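Local coordinates for protein lactaldehyde dehydrogenase (Methanocaldococcus jannaschii, PDB 3PQA) that oxidises lactaldehyde to lactate with NAD, which it prefers to NADP, for coenzyme F420 biosynthesis, working as a homotetramer of the aldehyde dehydrogenase family, at residues K78-R92 with P307-S319. Sequence-based numbering, arbitrary orientation.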
ATOM      1  N   LYS B  78      -1.943 -34.200  20.508  1.00 16.49           N
ATOM      2  CA  LYS B  78      -2.556 -35.123  21.486  1.00 17.92           C
ATOM      3  C   LYS B  78      -3.208 -34.366  22.633  1.00 16.67           C
ATOM      4  O   LYS B  78      -4.296 -34.727  23.089  1.00 16.42           O
ATOM      5  CB  LYS B  78      -1.530 -36.120  22.053  1.00 21.76           C
ATOM      6  CG  LYS B  78      -0.872 -37.039  21.040  1.00 23.93           C
ATOM      7  CD  LYS B  78      -1.795 -38.139  20.562  1.00 22.87           C
ATOM      8  CE  LYS B  78      -1.001 -39.330  20.047  1.00 24.02           C
ATOM      9  NZ  LYS B  78      -1.939 -40.278  19.386  1.00 23.27           N
ATOM     10  N   ILE B  79      -2.542 -33.307  23.093  1.00 15.83           N
ATOM     11  CA  ILE B  79      -3.104 -32.461  24.133  1.00 15.63           C
ATOM     12  C   ILE B  79      -4.432 -31.843  23.676  1.00 14.67           C
ATOM     13  O   ILE B  79      -5.388 -31.807  24.444  1.00 14.59           O
ATOM     14  CB  ILE B  79      -2.111 -31.375  24.611  1.00 16.62           C
ATOM     15  CG1 ILE B  79      -0.975 -32.021  25.421  1.00 17.38           C
ATOM     16  CG2 ILE B  79      -2.833 -30.338  25.486  1.00 17.37           C
ATOM     17  CD1 ILE B  79       0.304 -31.174  25.510  1.00 16.79           C
ATOM     18  N   LEU B  80      -4.494 -31.371  22.430  1.00 14.37           N
ATOM     19  CA  LEU B  80      -5.755 -30.859  21.887  1.00 14.18           C
ATOM     20  C   LEU B  80      -6.852 -31.929  21.903  1.00 14.57           C
ATOM     21  O   LEU B  80      -7.993 -31.648  22.255  1.00 14.94           O
ATOM     22  CB  LEU B  80      -5.568 -30.285  20.474  1.00 14.51           C
ATOM     23  CG  LEU B  80      -4.741 -28.991  20.413  1.00 14.36           C
ATOM     24  CD1 LEU B  80      -4.436 -28.624  18.956  1.00 14.46           C
ATOM     25  CD2 LEU B  80      -5.479 -27.862  21.088  1.00 14.48           C
ATOM     26  N   ALA B  81      -6.494 -33.151  21.532  1.00 14.24           N
ATOM     27  CA  ALA B  81      -7.452 -34.256  21.505  1.00 14.25           C
ATOM     28  C   ALA B  81      -7.987 -34.542  22.900  1.00 14.60           C
ATOM     29  O   ALA B  81      -9.200 -34.639  23.103  1.00 15.06           O
ATOM     30  CB  ALA B  81      -6.812 -35.502  20.911  1.00 14.31           C
ATOM     31  N   ILE B  82      -7.076 -34.654  23.860  1.00 15.36           N
ATOM     32  CA  ILE B  82      -7.419 -35.031  25.227  1.00 16.59           C
ATOM     33  C   ILE B  82      -8.133 -33.910  25.991  1.00 16.08           C
ATOM     34  O   ILE B  82      -9.113 -34.161  26.695  1.00 15.81           O
ATOM     35  CB  ILE B  82      -6.144 -35.541  25.980  1.00 18.63           C
ATOM     36  CG1 ILE B  82      -5.683 -36.874  25.376  1.00 19.50           C
ATOM     37  CG2 ILE B  82      -6.392 -35.694  27.479  1.00 19.56           C
ATOM     38  CD1 ILE B  82      -4.233 -37.250  25.707  1.00 19.00           C
ATOM     39  N   ASP B  83      -7.652 -32.676  25.833  1.00 15.28           N
ATOM     40  CA  ASP B  83      -8.112 -31.542  26.639  1.00 15.13           C
ATOM     41  C   ASP B  83      -9.294 -30.814  25.998  1.00 14.10           C
ATOM     42  O   ASP B  83     -10.263 -30.478  26.678  1.00 14.28           O
ATOM     43  CB  ASP B  83      -6.925 -30.586  26.887  1.00 15.88           C
ATOM     44  CG  ASP B  83      -7.229 -29.469  27.877  1.00 16.82           C
ATOM     45  OD1 ASP B  83      -8.205 -29.548  28.641  1.00 15.99           O
ATOM     46  OD2 ASP B  83      -6.448 -28.486  27.895  1.00 16.03           O
ATOM     47  N   ALA B  84      -9.203 -30.566  24.693  1.00 13.39           N
ATOM     48  CA  ALA B  84     -10.246 -29.848  23.966  1.00 12.57           C
ATOM     49  C   ALA B  84     -11.258 -30.784  23.303  1.00 11.95           C
ATOM     50  O   ALA B  84     -12.262 -30.328  22.760  1.00 11.99           O
ATOM     51  CB  ALA B  84      -9.616 -28.895  22.920  1.00 12.38           C
ATOM     52  N   GLY B  85     -10.992 -32.086  23.349  1.00 12.54           N
ATOM     53  CA  GLY B  85     -11.859 -33.068  22.685  1.00 13.30           C
ATOM     54  C   GLY B  85     -11.795 -33.025  21.171  1.00 13.82           C
ATOM     55  O   GLY B  85     -12.726 -33.451  20.494  1.00 14.08           O
ATOM     56  N   LYS B  86     -10.688 -32.514  20.636  1.00 14.03           N
ATOM     57  CA  LYS B  86     -10.565 -32.271  19.202  1.00 14.45           C
ATOM     58  C   LYS B  86     -10.037 -33.501  18.491  1.00 14.05           C
ATOM     59  O   LYS B  86      -8.956 -33.976  18.811  1.00 14.19           O
ATOM     60  CB  LYS B  86      -9.634 -31.074  18.952  1.00 15.43           C
ATOM     61  CG  LYS B  86      -9.461 -30.748  17.464  1.00 16.26           C
ATOM     62  CD  LYS B  86      -8.751 -29.405  17.267  1.00 15.80           C
ATOM     63  CE  LYS B  86      -9.611 -28.278  17.801  1.00 16.37           C
ATOM     64  NZ  LYS B  86      -9.294 -26.965  17.173  1.00 16.03           N
ATOM     65  N   PRO B  87     -10.801 -34.042  17.519  1.00 14.55           N
ATOM     66  CA  PRO B  87     -10.292 -35.192  16.770  1.00 15.09           C
ATOM     67  C   PRO B  87      -8.845 -34.986  16.338  1.00 16.01           C
ATOM     68  O   PRO B  87      -8.470 -33.881  15.887  1.00 16.26           O
ATOM     69  CB  PRO B  87     -11.237 -35.262  15.578  1.00 14.66           C
ATOM     70  CG  PRO B  87     -12.537 -34.812  16.177  1.00 14.64           C
ATOM     71  CD  PRO B  87     -12.138 -33.645  17.041  1.00 14.54           C
ATOM     72  N   ILE B  88      -8.041 -36.033  16.522  1.00 16.27           N
ATOM     73  CA  ILE B  88      -6.583 -35.943  16.342  1.00 16.58           C
ATOM     74  C   ILE B  88      -6.158 -35.406  14.969  1.00 16.38           C
ATOM     75  O   ILE B  88      -5.248 -34.582  14.887  1.00 16.60           O
ATOM     76  CB  ILE B  88      -5.848 -37.281  16.723  1.00 17.26           C
ATOM     77  CG1 ILE B  88      -4.325 -37.099  16.727  1.00 17.51           C
ATOM     78  CG2 ILE B  88      -6.266 -38.428  15.802  1.00 17.43           C
ATOM     79  CD1 ILE B  88      -3.779 -36.297  17.906  1.00 17.48           C
ATOM     80  N   LYS B  89      -6.849 -35.825  13.906  1.00 16.77           N
ATOM     81  CA  LYS B  89      -6.568 -35.281  12.565  1.00 17.77           C
ATOM     82  C   LYS B  89      -6.758 -33.754  12.476  1.00 17.11           C
ATOM     83  O   LYS B  89      -5.956 -33.055  11.849  1.00 17.24           O
ATOM     84  CB  LYS B  89      -7.402 -36.002  11.507  1.00 21.15           C
ATOM     85  CG  LYS B  89      -6.950 -37.449  11.250  1.00 22.66           C
ATOM     86  CD  LYS B  89      -7.716 -38.103  10.095  1.00 22.95           C
ATOM     87  CE  LYS B  89      -9.214 -38.186  10.396  1.00 23.13           C
ATOM     88  NZ  LYS B  89      -9.899 -39.224   9.570  1.00 23.75           N
ATOM     89  N   GLN B  90      -7.812 -33.246  13.112  1.00 16.71           N
ATOM     90  CA  GLN B  90      -8.072 -31.804  13.188  1.00 17.17           C
ATOM     91  C   GLN B  90      -7.098 -31.088  14.121  1.00 15.17           C
ATOM     92  O   GLN B  90      -6.729 -29.928  13.881  1.00 14.91           O
ATOM     93  CB  GLN B  90      -9.507 -31.544  13.627  1.00 20.73           C
ATOM     94  CG  GLN B  90     -10.556 -32.005  12.617  1.00 23.20           C
ATOM     95  CD  GLN B  90     -11.951 -31.900  13.178  1.00 21.89           C
ATOM     96  OE1 GLN B  90     -12.319 -30.884  13.781  1.00 23.11           O
ATOM     97  NE2 GLN B  90     -12.745 -32.956  12.989  1.00 23.23           N
ATOM     98  N   ALA B  91      -6.682 -31.775  15.184  1.00 14.12           N
ATOM     99  CA  ALA B  91      -5.681 -31.237  16.101  1.00 14.02           C
ATOM    100  C   ALA B  91      -4.360 -30.967  15.380  1.00 13.80           C
ATOM    101  O   ALA B  91      -3.727 -29.928  15.604  1.00 13.95           O
ATOM    102  CB  ALA B  91      -5.479 -32.171  17.275  1.00 14.16           C
ATOM    103  N   ARG B  92      -3.962 -31.892  14.508  1.00 14.06           N
ATOM    104  CA  ARG B  92      -2.705 -31.759  13.756  1.00 14.78           C
ATOM    105  C   ARG B  92      -2.728 -30.536  12.850  1.00 13.63           C
ATOM    106  O   ARG B  92      -1.744 -29.785  12.779  1.00 14.19           O
ATOM    107  CB  ARG B  92      -2.394 -33.020  12.931  1.00 17.23           C
ATOM    108  CG  ARG B  92      -2.124 -34.242  13.786  1.00 18.17           C
ATOM    109  CD  ARG B  92      -1.668 -35.457  12.987  1.00 18.05           C
ATOM    110  NE  ARG B  92      -1.451 -36.574  13.909  1.00 18.61           N
ATOM    111  CZ  ARG B  92      -2.160 -37.703  13.926  1.00 18.46           C
ATOM    112  NH1 ARG B  92      -3.121 -37.923  13.040  1.00 18.79           N
ATOM    113  NH2 ARG B  92      -1.882 -38.633  14.832  1.00 18.84           N
ATOM    114  N   PRO B 307     -11.833 -38.744  20.356  1.00 16.30           N
ATOM    115  CA  PRO B 307     -10.998 -37.865  19.528  1.00 16.29           C
ATOM    116  C   PRO B 307      -9.587 -38.400  19.295  1.00 16.47           C
ATOM    117  O   PRO B 307      -8.936 -37.990  18.330  1.00 16.66           O
ATOM    118  CB  PRO B 307     -10.950 -36.546  20.312  1.00 16.53           C
ATOM    119  CG  PRO B 307     -11.680 -36.733  21.549  1.00 16.61           C
ATOM    120  CD  PRO B 307     -12.373 -38.058  21.543  1.00 16.42           C
ATOM    121  N   LEU B 308      -9.127 -39.317  20.156  1.00 17.17           N
ATOM    122  CA  LEU B 308      -7.801 -39.932  19.978  1.00 18.62           C
ATOM    123  C   LEU B 308      -7.749 -40.965  18.852  1.00 19.11           C
ATOM    124  O   LEU B 308      -6.666 -41.308  18.375  1.00 19.51           O
ATOM    125  CB  LEU B 308      -7.294 -40.549  21.288  1.00 20.43           C
ATOM    126  CG  LEU B 308      -6.633 -39.605  22.296  1.00 20.95           C
ATOM    127  CD1 LEU B 308      -6.323 -40.347  23.586  1.00 20.64           C
ATOM    128  CD2 LEU B 308      -5.360 -38.945  21.721  1.00 20.60           C
ATOM    129  N   ASP B 309      -8.918 -41.467  18.446  1.00 19.65           N
ATOM    130  CA  ASP B 309      -9.013 -42.438  17.352  1.00 20.85           C
ATOM    131  C   ASP B 309      -8.800 -41.727  16.026  1.00 20.65           C
ATOM    132  O   ASP B 309      -9.457 -40.719  15.735  1.00 20.59           O
ATOM    133  CB  ASP B 309     -10.372 -43.147  17.373  1.00 23.15           C
ATOM    134  CG  ASP B 309     -10.395 -44.441  16.554  1.00 24.83           C
ATOM    135  OD1 ASP B 309      -9.818 -44.496  15.445  1.00 23.44           O
ATOM    136  OD2 ASP B 309     -11.030 -45.415  17.023  1.00 23.47           O
ATOM    137  N   GLU B 310      -7.880 -42.260  15.228  1.00 21.29           N
ATOM    138  CA  GLU B 310      -7.562 -41.708  13.913  1.00 22.19           C
ATOM    139  C   GLU B 310      -8.792 -41.682  12.997  1.00 22.45           C
ATOM    140  O   GLU B 310      -8.865 -40.881  12.068  1.00 22.75           O
ATOM    141  CB  GLU B 310      -6.428 -42.500  13.246  1.00 22.68           C
ATOM    142  CG  GLU B 310      -5.085 -42.507  13.991  1.00 23.41           C
ATOM    143  CD  GLU B 310      -4.358 -41.161  13.956  1.00 22.76           C
ATOM    144  OE1 GLU B 310      -4.604 -40.359  13.030  1.00 23.40           O
ATOM    145  OE2 GLU B 310      -3.546 -40.905  14.870  1.00 23.38           O
ATOM    146  N   LYS B 311      -9.759 -42.554  13.269  1.00 23.13           N
ATOM    147  CA  LYS B 311     -10.946 -42.656  12.424  1.00 25.10           C
ATOM    148  C   LYS B 311     -12.061 -41.661  12.792  1.00 23.35           C
ATOM    149  O   LYS B 311     -13.015 -41.489  12.024  1.00 23.27           O
ATOM    150  CB  LYS B 311     -11.513 -44.086  12.442  1.00 29.46           C
ATOM    151  CG  LYS B 311     -10.515 -45.201  12.132  1.00 30.85           C
ATOM    152  CD  LYS B 311     -11.277 -46.508  11.894  1.00 30.74           C
ATOM    153  CE  LYS B 311     -10.485 -47.746  12.304  1.00 31.16           C
ATOM    154  NZ  LYS B 311      -9.385 -48.064  11.340  1.00 31.16           N
ATOM    155  N   THR B 312     -11.949 -41.023  13.955  1.00 21.42           N
ATOM    156  CA  THR B 312     -13.030 -40.175  14.466  1.00 20.11           C
ATOM    157  C   THR B 312     -13.203 -38.893  13.642  1.00 19.70           C
ATOM    158  O   THR B 312     -12.237 -38.166  13.387  1.00 19.93           O
ATOM    159  CB  THR B 312     -12.837 -39.847  15.961  1.00 19.24           C
ATOM    160  OG1 THR B 312     -12.993 -41.046  16.740  1.00 19.19           O
ATOM    161  CG2 THR B 312     -13.856 -38.822  16.430  1.00 19.07           C
ATOM    162  N   ASP B 313     -14.437 -38.639  13.216  1.00 19.05           N
ATOM    163  CA  ASP B 313     -14.775 -37.413  12.492  1.00 18.81           C
ATOM    164  C   ASP B 313     -15.289 -36.349  13.444  1.00 18.10           C
ATOM    165  O   ASP B 313     -15.001 -35.172  13.261  1.00 17.31           O
ATOM    166  CB  ASP B 313     -15.852 -37.682  11.442  1.00 19.79           C
ATOM    167  CG  ASP B 313     -15.373 -38.591  10.332  1.00 19.57           C
ATOM    168  OD1 ASP B 313     -14.293 -38.328   9.759  1.00 19.92           O
ATOM    169  OD2 ASP B 313     -16.088 -39.561  10.023  1.00 19.92           O
ATOM    170  N   VAL B 314     -16.058 -36.776  14.451  1.00 17.28           N
ATOM    171  CA  VAL B 314     -16.729 -35.877  15.398  1.00 16.64           C
ATOM    172  C   VAL B 314     -16.507 -36.337  16.839  1.00 16.21           C
ATOM    173  O   VAL B 314     -16.919 -37.442  17.216  1.00 16.41           O
ATOM    174  CB  VAL B 314     -18.270 -35.812  15.130  1.00 16.61           C
ATOM    175  CG1 VAL B 314     -18.965 -34.845  16.105  1.00 16.48           C
ATOM    176  CG2 VAL B 314     -18.542 -35.424  13.696  1.00 16.48           C
ATOM    177  N   GLY B 315     -15.849 -35.492  17.631  1.00 15.41           N
ATOM    178  CA  GLY B 315     -15.665 -35.754  19.059  1.00 14.89           C
ATOM    179  C   GLY B 315     -16.744 -35.101  19.911  1.00 14.28           C
ATOM    180  O   GLY B 315     -17.758 -34.615  19.387  1.00 14.61           O
ATOM    181  N   PRO B 316     -16.536 -35.073  21.235  1.00 14.85           N
ATOM    182  CA  PRO B 316     -17.543 -34.517  22.129  1.00 15.46           C
ATOM    183  C   PRO B 316     -17.581 -32.980  22.128  1.00 15.95           C
ATOM    184  O   PRO B 316     -16.624 -32.326  21.679  1.00 15.90           O
ATOM    185  CB  PRO B 316     -17.069 -34.996  23.495  1.00 15.58           C
ATOM    186  CG  PRO B 316     -15.565 -34.977  23.361  1.00 16.11           C
ATOM    187  CD  PRO B 316     -15.307 -35.462  21.957  1.00 15.48           C
ATOM    188  N   LEU B 317     -18.680 -32.430  22.634  1.00 16.33           N
ATOM    189  CA  LEU B 317     -18.742 -31.020  23.006  1.00 16.69           C
ATOM    190  C   LEU B 317     -17.879 -30.781  24.248  1.00 16.38           C
ATOM    191  O   LEU B 317     -17.499 -31.726  24.944  1.00 16.04           O
ATOM    192  CB  LEU B 317     -20.190 -30.583  23.243  1.00 17.31           C
ATOM    193  CG  LEU B 317     -21.131 -30.737  22.039  1.00 17.48           C
ATOM    194  CD1 LEU B 317     -22.527 -30.263  22.398  1.00 17.36           C
ATOM    195  CD2 LEU B 317     -20.594 -29.957  20.833  1.00 17.33           C
ATOM    196  N   ILE B 318     -17.572 -29.516  24.524  1.00 16.11           N
ATOM    197  CA  ILE B 318     -16.546 -29.190  25.514  1.00 16.42           C
ATOM    198  C   ILE B 318     -16.955 -29.505  26.957  1.00 16.92           C
ATOM    199  O   ILE B 318     -16.093 -29.610  27.829  1.00 17.04           O
ATOM    200  CB  ILE B 318     -16.103 -27.716  25.404  1.00 16.30           C
ATOM    201  CG1 ILE B 318     -14.761 -27.501  26.127  1.00 17.61           C
ATOM    202  CG2 ILE B 318     -17.202 -26.796  25.948  1.00 17.64           C
ATOM    203  CD1 ILE B 318     -13.579 -28.342  25.575  1.00 16.20           C
ATOM    204  N   SER B 319     -18.257 -29.643  27.203  1.00 17.74           N
ATOM    205  CA  SER B 319     -18.761 -29.940  28.544  1.00 18.64           C
ATOM    206  C   SER B 319     -20.122 -30.613  28.475  1.00 19.64           C
ATOM    207  O   SER B 319     -20.866 -30.433  27.497  1.00 19.33           O
ATOM    208  CB  SER B 319     -18.869 -28.661  29.384  1.00 18.37           C
ATOM    209  OG  SER B 319     -19.988 -27.879  28.990  1.00 18.09           O
TER
HETATM  210  O   HOH W   1     -15.026 -30.362  22.720  1.00 14.60           O
HETATM  211  O   HOH W   2     -15.069 -32.227  19.429  1.00 15.87           O
HETATM  212  O   HOH W   3      -9.376 -37.941  14.330  1.00 22.08           O
HETATM  213  O   HOH W   4     -12.216 -36.700   9.730  1.00 33.42           O
HETATM  214  O   HOH W   5     -15.622 -32.758  14.053  1.00 17.78           O
HETATM  215  O   HOH W   6     -11.420 -35.491  12.150  1.00 22.24           O
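Pro307 and Leu308 pack against the corner where helix 73-84 ends and, after a short link, helix 88-111 begins, so that a loop leading to helix 320-335 closes over this part of the aldehyde dehydrogenase fold. The tight part surrounds the link. Gly85, with positive phi, turns the chain out of the first helix, and a CB there would lie only 3.1 Å from Pro316 CG. The rigid ring of Pro307 suits this narrow place, its CG 3.6 Å from Ala81 O. Pro87, at the N-cap position, has a ring that fixes its phi and lays CG against Gly315 N. Ile88 N, at the first turn of the new helix, gives its hydrogen to Pro307 O at 2.8 Å. Leu308 begins the looser margin, its CD2 3.8 Å from Ala81 CB and also touching the aliphatic CD of Lys78.

Farther out, Asp309 to Thr312 form a type I turn on the solvent side, where waters bridge Thr312 O and Asp313 O to NE2 of Gln90, whose OE1 accepts from Tyr270 N. Here Glu310 folds back at chi2 (-71°) to present its carboxylate to Arg92, whose chain runs extended from CG to NE; Ile88 CG1 lies above one guanidinium face, toward its rim, and Glu74 pairs with NE. A leucine in place of Arg92 would probably leave the Glu310 carboxylate without its mate and free to swing into solvent. Guanidinium and carboxylate form a salt bridge, nearly coplanar (6° apart) and end-on: NH1 reaches OE1 of Glu310 at 2.9 Å and NH2 reaches OE2 at 2.8 Å, each on the oxygen's syn lone pair.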